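Local structure of ubiquitin-activating enzyme E1-like (Saccharomyces cerevisiae, 3ONH) at residues Leu17-Leu22 / Pro100-Ser105; Leu28-Glu31 / Pro36-Ile39. The protein forms with AOS1 the heterodimeric E1 that activates the SUMO protein SMT3 in an ATP-dependent reaction, this chain being the ubiquitin-fold domain of UBA2. All coordinates share one frame; numbering follows the deposited sequence.

In the fold
From the N terminus, strand 6-12 leads into helix 14-19; the end of that helix and the turn after it supply the first half of contact 1. Helix 22-33 follows directly, and its later turns meet the loop before strand 39-43 in contact 2, closing just four residues. Strands 39-43, 48-52, 73-78 and 84-95 follow before 100-105 returns to residues 17-22 and shuts a 77-residue loop, with contact 2 inside it. The centres are about 18 Å apart, yet L28 joins them: its CD1 packs 3.5 Å from M20 CE and touches C104 SG. Contact 1 ties this helix end and turn to strand 104-105 and the loop before it, contact 2 helix 22-33 to its exit loop.

Contact 1 (Leu17-Leu22 / Pro100-Ser105)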
loop_
_atom_site.group_PDB
_atom_site.type_symbol
_atom_site.label_atom_id
_atom_site.label_comp_id
_atom_site.label_asym_id
_atom_site.label_seq_id
_atom_site.Cartn_x
_atom_site.Cartn_y
_atom_site.Cartn_z
ATOM N N LEU A 17 11.842 4.554 -1.439
ATOM C CA LEU A 17 10.917 5.305 -0.615
ATOM C C LEU A 17 10.947 6.764 -1.049
ATOM O O LEU A 17 9.916 7.434 -1.072
ATOM C CB LEU A 17 11.298 5.188 0.858
ATOM C CG LEU A 17 10.189 5.511 1.863
ATOM C CD1 LEU A 17 9.209 4.360 1.984
ATOM C CD2 LEU A 17 10.788 5.831 3.215
ATOM N N ASN A 18 12.131 7.244 -1.408
ATOM C CA ASN A 18 12.328 8.652 -1.730
ATOM C C ASN A 18 11.891 9.055 -3.130
ATOM O O ASN A 18 11.776 10.243 -3.414
ATOM C CB ASN A 18 13.792 9.058 -1.535
ATOM C CG ASN A 18 14.275 8.854 -0.113
ATOM O OD1 ASN A 18 13.482 8.667 0.807
ATOM N ND2 ASN A 18 15.588 8.892 0.072
ATOM N N LYS A 19 11.660 8.087 -4.011
ATOM C CA LYS A 19 11.314 8.417 -5.393
ATOM C C LYS A 19 9.938 7.919 -5.804
ATOM O O LYS A 19 9.328 8.460 -6.723
ATOM C CB LYS A 19 12.349 7.857 -6.361
ATOM C CG LYS A 19 12.332 6.345 -6.466
ATOM C CD LYS A 19 13.366 5.857 -7.465
ATOM C CE LYS A 19 14.702 6.528 -7.203
ATOM N NZ LYS A 19 15.786 6.110 -8.153
ATOM N N MET A 20 9.457 6.886 -5.121
ATOM C CA MET A 20 8.197 6.249 -5.455
ATOM C C MET A 20 7.037 7.197 -5.182
ATOM O O MET A 20 6.869 7.673 -4.060
ATOM C CB MET A 20 8.033 4.982 -4.619
ATOM C CG MET A 20 7.848 3.704 -5.415
ATOM S SD MET A 20 6.279 3.664 -6.290
ATOM C CE MET A 20 6.106 1.910 -6.603
ATOM N N LYS A 21 6.242 7.481 -6.209
ATOM C CA LYS A 21 5.096 8.368 -6.053
ATOM C C LYS A 21 3.929 7.586 -5.500
ATOM O O LYS A 21 3.802 6.387 -5.749
ATOM C CB LYS A 21 4.720 9.032 -7.379
ATOM C CG LYS A 21 5.574 10.238 -7.728
ATOM C CD LYS A 21 5.662 10.427 -9.234
ATOM C CE LYS A 21 4.291 10.329 -9.899
ATOM N NZ LYS A 21 4.365 10.554 -11.373
ATOM N N LEU A 22 3.088 8.271 -4.733
ATOM C CA LEU A 22 1.946 7.649 -4.090
ATOM C C LEU A 22 0.997 7.062 -5.125
ATOM O O LEU A 22 0.521 5.933 -4.983
ATOM C CB LEU A 22 1.223 8.679 -3.228
ATOM C CG LEU A 22 0.000 8.184 -2.472
ATOM C CD1 LEU A 22 0.375 6.984 -1.622
ATOM C CD2 LEU A 22 -0.568 9.294 -1.616
ATOM N N PRO A 100 19.346 -3.790 -3.371
ATOM C CA PRO A 100 19.775 -3.146 -4.612
ATOM C C PRO A 100 18.954 -1.891 -4.870
ATOM O O PRO A 100 17.828 -1.787 -4.387
ATOM C CB PRO A 100 19.470 -4.198 -5.671
ATOM C CG PRO A 100 19.467 -5.490 -4.943
ATOM C CD PRO A 100 18.927 -5.186 -3.585
ATOM N N CYS A 101 19.516 -0.947 -5.612
ATOM C CA CYS A 101 18.820 0.298 -5.902
ATOM C C CYS A 101 17.508 0.038 -6.625
ATOM O O CYS A 101 17.370 -0.948 -7.346
ATOM C CB CYS A 101 19.706 1.226 -6.728
ATOM S SG CYS A 101 21.076 1.929 -5.794
ATOM N N ASN A 102 16.537 0.920 -6.413
ATOM C CA ASN A 102 15.269 0.829 -7.114
ATOM C C ASN A 102 14.637 -0.543 -6.943
ATOM O O ASN A 102 14.163 -1.147 -7.900
ATOM C CB ASN A 102 15.459 1.148 -8.595
ATOM C CG ASN A 102 16.053 2.524 -8.815
ATOM O OD1 ASN A 102 15.527 3.518 -8.326
ATOM N ND2 ASN A 102 17.157 2.585 -9.543
ATOM N N THR A 103 14.651 -1.032 -5.710
ATOM C CA THR A 103 13.947 -2.247 -5.370
ATOM C C THR A 103 12.649 -1.846 -4.688
ATOM O O THR A 103 12.648 -1.043 -3.759
ATOM C CB THR A 103 14.774 -3.138 -4.425
ATOM O OG1 THR A 103 16.052 -3.401 -5.013
ATOM C CG2 THR A 103 14.070 -4.456 -4.171
ATOM N N CYS A 104 11.542 -2.375 -5.185
ATOM C CA CYS A 104 10.276 -2.288 -4.484
ATOM C C CYS A 104 9.567 -3.603 -4.678
ATOM O O CYS A 104 8.783 -3.762 -5.607
ATOM C CB CYS A 104 9.411 -1.154 -5.017
ATOM S SG CYS A 104 7.786 -1.072 -4.224
ATOM N N SER A 105 9.855 -4.553 -3.801
ATOM C CA SER A 105 9.362 -5.907 -3.965
ATOM C C SER A 105 8.116 -6.154 -3.118
ATOM O O SER A 105 8.198 -6.186 -1.899
ATOM C CB SER A 105 10.460 -6.894 -3.577
ATOM O OG SER A 105 10.173 -8.199 -4.038
#
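K19 and N102 make the polar half of this surface contact. The ammonium NZ of K19 donates to OD1 of N102 at 2.6 Å, a short bond that lies in the carbonyl plane on a lone pair, with a C=O...N angle of 142°. The two side chains cross at about a right angle, and NZ is on the OD1 side of the amide, 4.0 Å from ND2 of N102. A bend in the lysine chain at chi3 (48°) curls its outer part around the acceptor, leaving CD and CE of K19 each 3.3 Å from N102 OD1. D15 of helix 14-19 completes the group: its OD2 accepts a hydrogen bond from the backbone N of N102 and makes a long, weak ion pair with K19 NZ.

The apolar half is slighter. CE of M20 approaches SG of C104 at 4.2 Å, a methyl-to-sulfur packing contact at the start of strand 104-105. With SG anti to the backbone N (chi1 177°), the sulfur takes the methyl of M20 from its side. Both side chains also rest on L28 of helix 22-33, and C104 further touches L12 and C16, which places this pair at the partly exposed margin of the packing between the helices and the sheet of the ubiquitin-fold domain.

Chemically, the segments are joined by one charged donor on a neutral amide, with an aspartate at long range that may partly offset the lysine's charge, and by one loose sulfur contact: a light clasp at the surface rather than a packed interface.

Contact 2 (Leu28-Glu31 / Pro36-Ile39); sequences LIRE and PQDI
R30 joins helix 22-33 to the loop that follows it by gripping the backbone carbonyls of P36 and Q37, a polar side-chain-to-backbone contact on the surface. NH2 of R30 donates to Q37 O at 2.9 Å, reaching a lone pair in the carbonyl plane. The bond is bent, 134° at the hydrogen, in part because the oxygen lies 30° out of the guanidinium plane. NE of R30 makes a weak hydrogen bond to P36 O, also 2.9 Å long, with the oxygen at the edge of the group. The same oxygen lies 3.1 Å from CD of R30, so the aliphatic shaft runs alongside the proline carbonyl before the head is reached.

In the ubiquitin fold this helix lies across the sheet; residues 36-38 form the return from it and I39 begins strand 39-43, while I29 and I39 both pack on F76 of strand 73-78. With CG anti to the backbone N (chi1 -180°), R30 extends from the helix toward that return. A lysine in its place would lose the forked head, and the carbonyls of P36 and Q37 would probably no longer be held together by one side chain.

Q37 folds its amide back over the arginine: NE2 comes 3.6 Å from R30 CD, while OE1 lies over one face of the guanidinium. Beyond it, D38 anchors the loop differently, its backbone N donating to the carboxylate of E80.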
loop_
_atom_site.group_PDB
_atom_site.type_symbol
_atom_site.label_atom_id
_atom_site.label_comp_id
_atom_site.label_asym_id
_atom_site.label_seq_id
_atom_site.Cartn_x
_atom_site.Cartn_y
_atom_site.Cartn_z
ATOM N N LEU A 28 0.190 -0.067 -8.172
ATOM C CA LEU A 28 0.997 -1.262 -7.942
ATOM C C LEU A 28 0.291 -2.255 -7.033
ATOM O O LEU A 28 0.196 -3.441 -7.335
ATOM C CB LEU A 28 2.311 -0.855 -7.283
ATOM C CG LEU A 28 3.589 -1.637 -7.586
ATOM C CD1 LEU A 28 4.638 -1.300 -6.543
ATOM C CD2 LEU A 28 3.336 -3.129 -7.618
ATOM N N ILE A 29 -0.186 -1.772 -5.895
ATOM C CA ILE A 29 -0.809 -2.656 -4.924
ATOM C C ILE A 29 -2.166 -3.139 -5.419
ATOM O O ILE A 29 -2.520 -4.307 -5.274
ATOM C CB ILE A 29 -0.946 -1.964 -3.567
ATOM C CG1 ILE A 29 0.444 -1.591 -3.041
ATOM C CG2 ILE A 29 -1.672 -2.866 -2.592
ATOM C CD1 ILE A 29 0.426 -0.763 -1.788
ATOM N N ARG A 30 -2.925 -2.235 -6.021
ATOM C CA ARG A 30 -4.228 -2.594 -6.550
ATOM C C ARG A 30 -4.118 -3.705 -7.589
ATOM O O ARG A 30 -4.822 -4.702 -7.510
ATOM C CB ARG A 30 -4.919 -1.381 -7.165
ATOM C CG ARG A 30 -6.294 -1.683 -7.735
ATOM C CD ARG A 30 -6.749 -0.591 -8.684
ATOM N NE ARG A 30 -7.138 0.633 -7.992
ATOM C CZ ARG A 30 -6.609 1.831 -8.228
ATOM N NH1 ARG A 30 -5.651 1.972 -9.136
ATOM N NH2 ARG A 30 -7.036 2.891 -7.549
ATOM N N GLU A 31 -3.241 -3.535 -8.569
ATOM C CA GLU A 31 -3.136 -4.523 -9.643
ATOM C C GLU A 31 -2.550 -5.850 -9.157
ATOM O O GLU A 31 -3.021 -6.919 -9.535
ATOM C CB GLU A 31 -2.319 -3.970 -10.810
ATOM C CG GLU A 31 -2.854 -2.653 -11.368
ATOM C CD GLU A 31 -3.816 -2.845 -12.538
ATOM O OE1 GLU A 31 -4.357 -1.831 -13.038
ATOM O OE2 GLU A 31 -4.022 -4.005 -12.965
ATOM N N PRO A 36 -10.272 -3.425 -6.537
ATOM C CA PRO A 36 -11.026 -2.661 -7.535
ATOM C C PRO A 36 -10.456 -1.257 -7.694
ATOM O O PRO A 36 -9.389 -0.967 -7.163
ATOM C CB PRO A 36 -12.424 -2.571 -6.923
ATOM C CG PRO A 36 -12.416 -3.498 -5.739
ATOM C CD PRO A 36 -11.013 -3.562 -5.278
ATOM N N GLN A 37 -11.162 -0.387 -8.406
ATOM C CA GLN A 37 -10.663 0.967 -8.603
ATOM C C GLN A 37 -10.762 1.810 -7.341
ATOM O O GLN A 37 -9.811 2.480 -6.959
ATOM C CB GLN A 37 -11.390 1.638 -9.757
ATOM C CG GLN A 37 -11.334 0.811 -11.010
ATOM C CD GLN A 37 -9.974 0.157 -11.213
ATOM O OE1 GLN A 37 -9.103 0.702 -11.894
ATOM N NE2 GLN A 37 -9.787 -1.020 -10.624
ATOM N N ASP A 38 -11.918 1.775 -6.697
ATOM C CA ASP A 38 -12.119 2.528 -5.471
ATOM C C ASP A 38 -11.469 1.819 -4.299
ATOM O O ASP A 38 -11.895 0.736 -3.908
ATOM C CB ASP A 38 -13.599 2.717 -5.184
ATOM C CG ASP A 38 -14.294 3.570 -6.217
ATOM O OD1 ASP A 38 -13.594 4.264 -6.979
ATOM O OD2 ASP A 38 -15.547 3.549 -6.260
ATOM N N ILE A 39 -10.462 2.462 -3.722
ATOM C CA ILE A 39 -9.640 1.849 -2.697
ATOM C C ILE A 39 -9.377 2.817 -1.546
ATOM O O ILE A 39 -9.642 4.018 -1.654
ATOM C CB ILE A 39 -8.302 1.392 -3.306
ATOM C CG1 ILE A 39 -8.120 -0.101 -3.097
ATOM C CG2 ILE A 39 -7.127 2.230 -2.797
ATOM C CD1 ILE A 39 -9.182 -0.909 -3.768
#